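Local coordinates for integron cassette protein (Vibrio cholerae, PDB 3FY6) that is of unknown function but is encoded by a mobile integron gene cassette and forms a two-subunit assembly of sheet-and-helix folds, at residues V12-Y17 with L104-V109; V43-T48 with E56-T61; V29-D34 with H83-W88. All blocks are in the same frame, centred on the assembly; numbering follows the deposited sequence.

How the contacts relate
One antiparallel sheet underlies all three contacts, and their chemistry changes with their place in it. Contact 1, the most buried, sets helix 95-114 against the edge strand 10-18 and packs through apolar side chains, without a hydrogen bond between segments. Contact 3 is partly buried: it joins the end of the neighbouring strand 23-31 to helix 77-89 and adds an indole-to-carbonyl bond to its apolar packing. Contact 2 lies at the opposite edge, between the last two strands, and relies on backbone bonds with one aromatic face. Contacts 1 and 3 meet, V12 O lying 2.8 Å from V29 N, whereas contacts 1 and 2 stay about 11 Å apart at their nearest atoms.

Contact 1. Residues V12-Y17 with L104-V109; sequences VNLNIY and LVAQWV
A106 is where helix and strand come closest, and its single methyl group serves as the floor on which two strand side chains rest. I16 sets CD1 3.7 Å from A106 CB and nearly as close to A106 CA, so the end of the isoleucine lies against the helix backbone itself. L14, two residues earlier on the same face of the strand, adds its CB at 4.2 Å from A106 CB. The other branch of I16 has a separate task: CG2, anti to the backbone N while CG1 lies beside it (chi1 -55°), reaches toward the next turn of the helix and meets V109 CG1 at 4.1 Å. One isoleucine thus spans two helical positions, three residues apart. The small side chain of A106 is consistent with the close spacing, for the axes of the two segments approach to 7.9 Å, nearer than the roughly 10 Å usual for a helix on a sheet, and run parallel to within 5°.

The grip slackens quickly away from this patch. N15 directs its amide toward the solvent-exposed side of the strand, and what it offers the helix is mainly its carbonyl, with N15 O 4.4 Å from A106 CB. Only 185 Å² is buried in all, an economical contact made chiefly of methyl and methylene groups.

Beyond these segments, strand 10-18 is one of the two edge strands of the sheet within the chain and is bonded through its backbone to strand 23-31. L14 and V105 both pack on F81 of helix 77-89, and V109 on V71 and P73 of a loop, while W108 gives its NE1 hydrogen bond to V112 O of the second subunit; helix 95-114 therefore joins the sheet, helix 77-89 and the dimer partner.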
loop_
_atom_site.group_PDB
_atom_site.type_symbol
_atom_site.label_atom_id
_atom_site.label_comp_id
_atom_site.label_asym_id
_atom_site.label_seq_id
_atom_site.Cartn_x
_atom_site.Cartn_y
_atom_site.Cartn_z
ATOM N N VAL A 12 -17.113 14.388 3.410
ATOM C CA VAL A 12 -16.134 14.181 4.456
ATOM C C VAL A 12 -14.811 14.811 4.012
ATOM O O VAL A 12 -14.323 14.526 2.924
ATOM C CB VAL A 12 -15.939 12.673 4.721
ATOM C CG1 VAL A 12 -15.012 12.455 5.900
ATOM C CG2 VAL A 12 -17.292 12.009 4.977
ATOM N N ASN A 13 -14.247 15.682 4.840
ATOM C CA ASN A 13 -12.951 16.266 4.539
ATOM C C ASN A 13 -11.865 15.513 5.291
ATOM O O ASN A 13 -11.891 15.439 6.508
ATOM C CB ASN A 13 -12.925 17.760 4.890
ATOM C CG ASN A 13 -13.558 18.624 3.806
ATOM O OD1 ASN A 13 -14.490 18.204 3.129
ATOM N ND2 ASN A 13 -13.036 19.831 3.630
ATOM N N LEU A 14 -10.914 14.949 4.556
ATOM C CA LEU A 14 -9.860 14.145 5.166
ATOM C C LEU A 14 -8.507 14.851 5.041
ATOM O O LEU A 14 -8.235 15.501 4.043
ATOM C CB LEU A 14 -9.807 12.765 4.503
ATOM C CG LEU A 14 -11.069 11.907 4.650
ATOM C CD1 LEU A 14 -10.936 10.613 3.854
ATOM C CD2 LEU A 14 -11.333 11.605 6.122
ATOM N N ASN A 15 -7.658 14.715 6.054
ATOM C CA ASN A 15 -6.399 15.447 6.074
ATOM C C ASN A 15 -5.204 14.512 5.908
ATOM O O ASN A 15 -4.843 13.777 6.831
ATOM C CB ASN A 15 -6.283 16.251 7.368
ATOM C CG ASN A 15 -7.548 17.050 7.671
ATOM O OD1 ASN A 15 -8.158 16.891 8.724
ATOM N ND2 ASN A 15 -7.955 17.890 6.732
ATOM N N ILE A 16 -4.602 14.536 4.726
ATOM C CA ILE A 16 -3.524 13.602 4.411
ATOM C C ILE A 16 -2.172 14.313 4.342
ATOM O O ILE A 16 -1.978 15.207 3.521
ATOM C CB ILE A 16 -3.783 12.898 3.061
ATOM C CG1 ILE A 16 -5.163 12.218 3.069
ATOM C CG2 ILE A 16 -2.662 11.898 2.750
ATOM C CD1 ILE A 16 -5.227 10.965 3.928
ATOM N N TYR A 17 -1.228 13.903 5.181
ATOM C CA TYR A 17 0.067 14.577 5.206
ATOM C C TYR A 17 0.890 14.279 3.962
ATOM O O TYR A 17 1.074 13.119 3.594
ATOM C CB TYR A 17 0.878 14.239 6.460
ATOM C CG TYR A 17 2.154 15.040 6.496
ATOM C CD1 TYR A 17 2.150 16.363 6.937
ATOM C CD2 TYR A 17 3.352 14.503 6.032
ATOM C CE1 TYR A 17 3.308 17.123 6.937
ATOM C CE2 TYR A 17 4.532 15.259 6.031
ATOM C CZ TYR A 17 4.494 16.566 6.485
ATOM O OH TYR A 17 5.637 17.317 6.492
ATOM N N LEU A 104 -10.367 7.422 10.349
ATOM C CA LEU A 104 -9.433 6.423 10.846
ATOM C C LEU A 104 -8.580 5.883 9.683
ATOM O O LEU A 104 -7.425 5.483 9.876
ATOM C CB LEU A 104 -10.146 5.281 11.593
ATOM C CG LEU A 104 -10.944 5.598 12.865
ATOM C CD1 LEU A 104 -11.485 4.304 13.488
ATOM C CD2 LEU A 104 -10.092 6.349 13.886
ATOM N N VAL A 105 -9.140 5.869 8.478
ATOM C CA VAL A 105 -8.344 5.441 7.335
ATOM C C VAL A 105 -7.277 6.495 7.012
ATOM O O VAL A 105 -6.121 6.163 6.742
ATOM C CB VAL A 105 -9.196 5.173 6.098
ATOM C CG1 VAL A 105 -8.296 4.787 4.934
ATOM C CG2 VAL A 105 -10.196 4.059 6.381
ATOM N N ALA A 106 -7.663 7.770 7.059
ATOM C CA ALA A 106 -6.703 8.847 6.823
ATOM C C ALA A 106 -5.599 8.788 7.862
ATOM O O ALA A 106 -4.422 8.945 7.539
ATOM C CB ALA A 106 -7.395 10.224 6.846
ATOM N N GLN A 107 -5.989 8.552 9.112
ATOM C CA GLN A 107 -5.039 8.449 10.210
ATOM C C GLN A 107 -4.027 7.328 9.965
ATOM O O GLN A 107 -2.828 7.480 10.243
ATOM C CB GLN A 107 -5.791 8.216 11.522
ATOM C CG GLN A 107 -4.923 8.003 12.750
ATOM C CD GLN A 107 -5.753 7.650 13.970
ATOM O OE1 GLN A 107 -6.896 8.087 14.099
ATOM N NE2 GLN A 107 -5.187 6.847 14.865
ATOM N N TRP A 108 -4.516 6.203 9.449
ATOM C CA TRP A 108 -3.655 5.079 9.102
ATOM C C TRP A 108 -2.650 5.482 8.013
ATOM O O TRP A 108 -1.446 5.239 8.126
ATOM C CB TRP A 108 -4.506 3.912 8.600
ATOM C CG TRP A 108 -3.729 2.647 8.329
ATOM C CD1 TRP A 108 -2.611 2.214 8.978
ATOM C CD2 TRP A 108 -4.063 1.625 7.382
ATOM N NE1 TRP A 108 -2.217 0.990 8.482
ATOM C CE2 TRP A 108 -3.088 0.610 7.497
ATOM C CE3 TRP A 108 -5.080 1.477 6.436
ATOM C CZ2 TRP A 108 -3.101 -0.528 6.701
ATOM C CZ3 TRP A 108 -5.095 0.338 5.647
ATOM C CH2 TRP A 108 -4.121 -0.651 5.792
ATOM N N VAL A 109 -3.156 6.084 6.947
ATOM C CA VAL A 109 -2.288 6.561 5.885
ATOM C C VAL A 109 -1.213 7.484 6.466
ATOM O O VAL A 109 -0.038 7.360 6.122
ATOM C CB VAL A 109 -3.084 7.263 4.776
ATOM C CG1 VAL A 109 -2.144 7.933 3.771
ATOM C CG2 VAL A 109 -4.001 6.260 4.073
#

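Contact 2. Residues V43-T48 with E56-T61; sequences VTIKAT and EWSEET
The indole of W57 has the methyl of A47 on one face and the tip of I45 at its edge. A47 CB stands 3.4 Å from the centroid of the W57 six-membered ring and 13° off its normal, a CH-pi contact placed almost over the centre of the indole. I45 CD1 comes in near the ring plane, 4.2 Å from W57 CZ3. The ring nitrogen is held elsewhere, by a hydrogen bond from W57 NE1 to Q82 of helix 77-89.

Both A47 and W57 belong to a beta hairpin, strands 43-50 and 53-57, at one edge of the antiparallel sheet. They are directly opposed as a non-hydrogen-bonded pair, with both side chains on one face; T48 and E56, the hydrogen-bonded pair, point to the other, each N-to-O link, T48 N to E56 O and E56 N to T48 O, measuring 2.9 Å. A water also donates to E56 O at 2.8 Å, and more weakly to K46 O, bridging the two carbonyls. K46 O receives a further bond from S58 N at 3.0 Å, extending the pairing past the last residue of the strand.

There the chain turns off. S58 OG, held between the backbone N and the carbonyl carbon (chi1 56°), folds back to donate to E60 O at 2.7 Å and at the same time presses on I45, 3.2 Å from I45 CB. I45 CG2 lies 3.4 Å from E60 O. T61, at the N-cap of helix 62-67, accepts the D64 N-H on its OG1.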
loop_
_atom_site.group_PDB
_atom_site.type_symbol
_atom_site.label_atom_id
_atom_site.label_comp_id
_atom_site.label_asym_id
_atom_site.label_seq_id
_atom_site.Cartn_x
_atom_site.Cartn_y
_atom_site.Cartn_z
ATOM N N VAL A 43 -8.241 17.486 -9.010
ATOM C CA VAL A 43 -8.386 16.114 -9.477
ATOM C C VAL A 43 -9.515 15.385 -8.765
ATOM O O VAL A 43 -9.581 15.382 -7.541
ATOM C CB VAL A 43 -7.096 15.313 -9.250
ATOM C CG1 VAL A 43 -7.340 13.858 -9.541
ATOM C CG2 VAL A 43 -5.964 15.861 -10.114
ATOM N N THR A 44 -10.385 14.748 -9.537
ATOM C CA THR A 44 -11.500 13.999 -8.980
ATOM C C THR A 44 -11.564 12.594 -9.576
ATOM O O THR A 44 -11.571 12.430 -10.796
ATOM C CB THR A 44 -12.851 14.705 -9.252
ATOM O OG1 THR A 44 -12.837 16.022 -8.686
ATOM C CG2 THR A 44 -14.001 13.911 -8.644
ATOM N N ILE A 45 -11.600 11.582 -8.713
ATOM C CA ILE A 45 -11.894 10.225 -9.153
ATOM C C ILE A 45 -13.278 9.827 -8.653
ATOM O O ILE A 45 -13.798 10.417 -7.697
ATOM C CB ILE A 45 -10.837 9.216 -8.680
ATOM C CG1 ILE A 45 -10.837 9.109 -7.154
ATOM C CG2 ILE A 45 -9.459 9.613 -9.208
ATOM C CD1 ILE A 45 -9.793 8.167 -6.610
ATOM N N LYS A 46 -13.880 8.842 -9.310
ATOM C CA LYS A 46 -15.273 8.518 -9.055
ATOM C C LYS A 46 -15.539 7.027 -9.044
ATOM O O LYS A 46 -15.040 6.298 -9.905
ATOM C CB LYS A 46 -16.163 9.179 -10.113
ATOM C CG LYS A 46 -17.637 8.846 -9.960
ATOM C CD LYS A 46 -18.508 9.778 -10.777
ATOM C CE LYS A 46 -19.953 9.330 -10.735
ATOM N NZ LYS A 46 -20.861 10.303 -11.405
ATOM N N ALA A 47 -16.336 6.586 -8.073
ATOM C CA ALA A 47 -16.853 5.218 -8.044
ATOM C C ALA A 47 -18.367 5.264 -8.211
ATOM O O ALA A 47 -19.056 5.973 -7.481
ATOM C CB ALA A 47 -16.493 4.532 -6.724
ATOM N N THR A 48 -18.887 4.507 -9.171
ATOM C CA THR A 48 -20.320 4.504 -9.431
ATOM C C THR A 48 -20.957 3.193 -8.981
ATOM O O THR A 48 -20.465 2.112 -9.302
ATOM C CB THR A 48 -20.626 4.736 -10.924
ATOM O OG1 THR A 48 -19.873 3.811 -11.712
ATOM C CG2 THR A 48 -20.233 6.134 -11.328
ATOM N N GLU A 56 -18.125 0.609 -10.053
ATOM C CA GLU A 56 -17.214 0.909 -11.152
ATOM C C GLU A 56 -16.289 2.065 -10.766
ATOM O O GLU A 56 -16.740 3.195 -10.589
ATOM C CB GLU A 56 -18.019 1.284 -12.399
ATOM C CG GLU A 56 -17.262 1.126 -13.711
ATOM C CD GLU A 56 -17.115 -0.330 -14.121
ATOM O OE1 GLU A 56 -18.022 -1.135 -13.807
ATOM O OE2 GLU A 56 -16.095 -0.669 -14.758
ATOM N N TRP A 57 -14.997 1.790 -10.631
ATOM C CA TRP A 57 -14.037 2.830 -10.257
ATOM C C TRP A 57 -13.300 3.430 -11.446
ATOM O O TRP A 57 -13.109 2.767 -12.464
ATOM C CB TRP A 57 -12.993 2.266 -9.290
ATOM C CG TRP A 57 -13.432 2.212 -7.864
ATOM C CD1 TRP A 57 -14.037 1.169 -7.230
ATOM C CD2 TRP A 57 -13.270 3.241 -6.885
ATOM N NE1 TRP A 57 -14.282 1.494 -5.917
ATOM C CE2 TRP A 57 -13.812 2.758 -5.679
ATOM C CE3 TRP A 57 -12.725 4.531 -6.915
ATOM C CZ2 TRP A 57 -13.826 3.518 -4.510
ATOM C CZ3 TRP A 57 -12.743 5.284 -5.755
ATOM C CH2 TRP A 57 -13.285 4.775 -4.568
ATOM N N SER A 58 -12.865 4.678 -11.294
ATOM C CA SER A 58 -11.894 5.283 -12.200
ATOM C C SER A 58 -10.668 4.390 -12.266
ATOM O O SER A 58 -10.337 3.723 -11.286
ATOM C CB SER A 58 -11.455 6.632 -11.647
ATOM O OG SER A 58 -10.943 6.465 -10.334
ATOM N N GLU A 59 -9.989 4.379 -13.407
ATOM C CA GLU A 59 -8.757 3.610 -13.548
ATOM C C GLU A 59 -7.583 4.301 -12.850
ATOM O O GLU A 59 -6.635 3.647 -12.428
ATOM C CB GLU A 59 -8.432 3.361 -15.024
ATOM C CG GLU A 59 -9.334 2.333 -15.679
ATOM C CD GLU A 59 -9.180 2.302 -17.189
ATOM O OE1 GLU A 59 -8.488 3.186 -17.743
ATOM O OE2 GLU A 59 -9.759 1.393 -17.821
ATOM N N GLU A 60 -7.642 5.626 -12.752
ATOM C CA GLU A 60 -6.726 6.363 -11.892
ATOM C C GLU A 60 -7.160 6.090 -10.452
ATOM O O GLU A 60 -8.250 6.495 -10.050
ATOM C CB GLU A 60 -6.831 7.856 -12.176
ATOM C CG GLU A 60 -5.664 8.679 -11.665
ATOM C CD GLU A 60 -4.481 8.624 -12.598
ATOM O OE1 GLU A 60 -4.058 7.505 -12.962
ATOM O OE2 GLU A 60 -3.972 9.697 -12.975
ATOM N N THR A 61 -6.331 5.385 -9.686
ATOM C CA THR A 61 -6.725 4.969 -8.340
ATOM C C THR A 61 -6.427 6.045 -7.300
ATOM O O THR A 61 -5.683 6.993 -7.561
ATOM C CB THR A 61 -5.998 3.679 -7.908
ATOM O OG1 THR A 61 -4.592 3.937 -7.821
ATOM C CG2 THR A 61 -6.255 2.540 -8.896
HETATM O O HOH W 1 -17.136 5.729 -11.661
#

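Contact 3. Residues V29-D34 with H83-W88; sequences VELHKD and HAWLEW
W85 and L31 meet where a strand end passes a helix, and the tryptophan can be followed outward from its root. W85 CB touches L31 CD2 at 4.0 Å; CD1, with the ring carried anti to the backbone N (chi1 164°), stays beside the same leucine methyl at 3.9 Å. NE1 then gives a straight hydrogen bond to H32 O, 2.9 Å long with 167° at the hydrogen, arriving nearly end-on to the carbonyl and within the indole plane. Further out, W85 CZ2 lies 4.1 Å from D34 C, against the turn that leads into strand 35-40.

W88, one helical turn on, meets the same leucine nearer its root: L31 CB sits over its six-membered ring, 3.8 Å from the centroid, while H32 O approaches the edge at W88 CZ3. The indole nitrogen of W88 bonds instead to N95. On the far side of the backbone, H32 NE2 donates to E30 OE1 at 2.8 Å.

A buried indole N-H thus finds its acceptor in a backbone carbonyl just past the strand, a bond that helps to set the rotation of the ring and ties the turn to helix 77-89 by direction as well as by apolar contact.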
loop_
_atom_site.group_PDB
_atom_site.type_symbol
_atom_site.label_atom_id
_atom_site.label_comp_id
_atom_site.label_asym_id
_atom_site.label_seq_id
_atom_site.Cartn_x
_atom_site.Cartn_y
_atom_site.Cartn_z
ATOM N N VAL A 29 -14.162 13.835 0.226
ATOM C CA VAL A 29 -14.964 12.687 -0.159
ATOM C C VAL A 29 -16.435 13.072 -0.225
ATOM O O VAL A 29 -17.024 13.468 0.776
ATOM C CB VAL A 29 -14.811 11.543 0.850
ATOM C CG1 VAL A 29 -15.541 10.301 0.347
ATOM C CG2 VAL A 29 -13.335 11.232 1.082
ATOM N N GLU A 30 -17.028 12.965 -1.408
ATOM C CA GLU A 30 -18.454 13.221 -1.557
ATOM C C GLU A 30 -19.207 11.901 -1.660
ATOM O O GLU A 30 -19.000 11.136 -2.602
ATOM C CB GLU A 30 -18.731 14.061 -2.804
ATOM C CG GLU A 30 -18.710 15.555 -2.591
ATOM C CD GLU A 30 -19.484 16.300 -3.669
ATOM O OE1 GLU A 30 -20.343 15.671 -4.329
ATOM O OE2 GLU A 30 -19.240 17.514 -3.851
ATOM N N LEU A 31 -20.080 11.639 -0.693
ATOM C CA LEU A 31 -20.874 10.415 -0.694
ATOM C C LEU A 31 -22.280 10.707 -1.183
ATOM O O LEU A 31 -22.965 11.557 -0.630
ATOM C CB LEU A 31 -20.951 9.824 0.715
ATOM C CG LEU A 31 -19.614 9.603 1.410
ATOM C CD1 LEU A 31 -19.825 9.109 2.824
ATOM C CD2 LEU A 31 -18.797 8.613 0.614
ATOM N N HIS A 32 -22.701 9.998 -2.222
ATOM C CA HIS A 32 -24.069 10.057 -2.705
ATOM C C HIS A 32 -24.573 8.629 -2.761
ATOM O O HIS A 32 -23.790 7.681 -2.691
ATOM C CB HIS A 32 -24.137 10.651 -4.117
ATOM C CG HIS A 32 -23.646 12.060 -4.213
ATOM N ND1 HIS A 32 -24.500 13.143 -4.241
ATOM C CD2 HIS A 32 -22.393 12.565 -4.298
ATOM C CE1 HIS A 32 -23.793 14.255 -4.338
ATOM N NE2 HIS A 32 -22.511 13.932 -4.373
ATOM N N LYS A 33 -25.883 8.479 -2.902
ATOM C CA LYS A 33 -26.501 7.167 -3.003
ATOM C C LYS A 33 -25.957 6.374 -4.198
ATOM O O LYS A 33 -25.642 5.195 -4.073
ATOM C CB LYS A 33 -28.023 7.321 -3.093
ATOM C CG LYS A 33 -28.763 6.156 -3.741
ATOM C CD LYS A 33 -28.882 4.956 -2.814
ATOM C CE LYS A 33 -30.196 4.218 -3.056
ATOM N NZ LYS A 33 -30.547 4.164 -4.507
ATOM N N ASP A 34 -25.819 7.039 -5.340
ATOM C CA ASP A 34 -25.458 6.371 -6.583
ATOM C C ASP A 34 -23.963 6.344 -6.893
ATOM O O ASP A 34 -23.530 5.583 -7.741
ATOM C CB ASP A 34 -26.200 7.014 -7.754
ATOM C CG ASP A 34 -27.699 6.826 -7.666
ATOM O OD1 ASP A 34 -28.132 5.802 -7.086
ATOM O OD2 ASP A 34 -28.437 7.700 -8.176
ATOM N N HIS A 83 -15.806 0.488 1.062
ATOM C CA HIS A 83 -16.567 -0.219 2.081
ATOM C C HIS A 83 -17.366 0.759 2.924
ATOM O O HIS A 83 -18.557 0.580 3.116
ATOM C CB HIS A 83 -15.664 -1.072 2.972
ATOM C CG HIS A 83 -16.403 -1.792 4.063
ATOM N ND1 HIS A 83 -17.400 -2.703 3.811
ATOM C CD2 HIS A 83 -16.291 -1.721 5.413
ATOM C CE1 HIS A 83 -17.868 -3.177 4.955
ATOM N NE2 HIS A 83 -17.212 -2.596 5.944
ATOM N N ALA A 84 -16.707 1.793 3.429
ATOM C CA ALA A 84 -17.400 2.783 4.237
ATOM C C ALA A 84 -18.584 3.375 3.470
ATOM O O ALA A 84 -19.680 3.555 4.023
ATOM C CB ALA A 84 -16.441 3.874 4.672
ATOM N N TRP A 85 -18.362 3.657 2.190
ATOM C CA TRP A 85 -19.396 4.249 1.352
ATOM C C TRP A 85 -20.578 3.300 1.198
ATOM O O TRP A 85 -21.730 3.702 1.388
ATOM C CB TRP A 85 -18.833 4.657 -0.012
ATOM C CG TRP A 85 -19.879 4.913 -1.056
ATOM C CD1 TRP A 85 -20.930 5.782 -0.972
ATOM C CD2 TRP A 85 -19.965 4.305 -2.348
ATOM N NE1 TRP A 85 -21.668 5.749 -2.132
ATOM C CE2 TRP A 85 -21.099 4.844 -2.990
ATOM C CE3 TRP A 85 -19.190 3.356 -3.027
ATOM C CZ2 TRP A 85 -21.478 4.471 -4.276
ATOM C CZ3 TRP A 85 -19.564 2.988 -4.304
ATOM C CH2 TRP A 85 -20.704 3.536 -4.914
ATOM N N LEU A 86 -20.294 2.040 0.869
ATOM C CA LEU A 86 -21.357 1.062 0.666
ATOM C C LEU A 86 -22.158 0.844 1.951
ATOM O O LEU A 86 -23.379 0.716 1.915
ATOM C CB LEU A 86 -20.802 -0.261 0.142
ATOM C CG LEU A 86 -20.215 -0.201 -1.272
ATOM C CD1 LEU A 86 -19.734 -1.567 -1.698
ATOM C CD2 LEU A 86 -21.245 0.328 -2.256
ATOM N N GLU A 87 -21.474 0.816 3.086
ATOM C CA GLU A 87 -22.178 0.667 4.355
ATOM C C GLU A 87 -23.037 1.896 4.684
ATOM O O GLU A 87 -24.164 1.769 5.150
ATOM C CB GLU A 87 -21.189 0.359 5.469
ATOM C CG GLU A 87 -20.576 -1.023 5.321
ATOM C CD GLU A 87 -21.629 -2.124 5.386
ATOM O OE1 GLU A 87 -22.437 -2.124 6.340
ATOM O OE2 GLU A 87 -21.654 -2.985 4.482
ATOM N N TRP A 88 -22.512 3.082 4.406
ATOM C CA TRP A 88 -23.249 4.320 4.626
ATOM C C TRP A 88 -24.448 4.376 3.697
ATOM O O TRP A 88 -25.527 4.843 4.065
ATOM C CB TRP A 88 -22.341 5.521 4.359
ATOM C CG TRP A 88 -23.056 6.829 4.252
ATOM C CD1 TRP A 88 -23.340 7.694 5.272
ATOM C CD2 TRP A 88 -23.556 7.442 3.055
ATOM N NE1 TRP A 88 -23.996 8.802 4.785
ATOM C CE2 TRP A 88 -24.140 8.674 3.429
ATOM C CE3 TRP A 88 -23.570 7.071 1.706
ATOM C CZ2 TRP A 88 -24.733 9.534 2.502
ATOM C CZ3 TRP A 88 -24.152 7.927 0.785
ATOM C CH2 TRP A 88 -24.726 9.143 1.186
#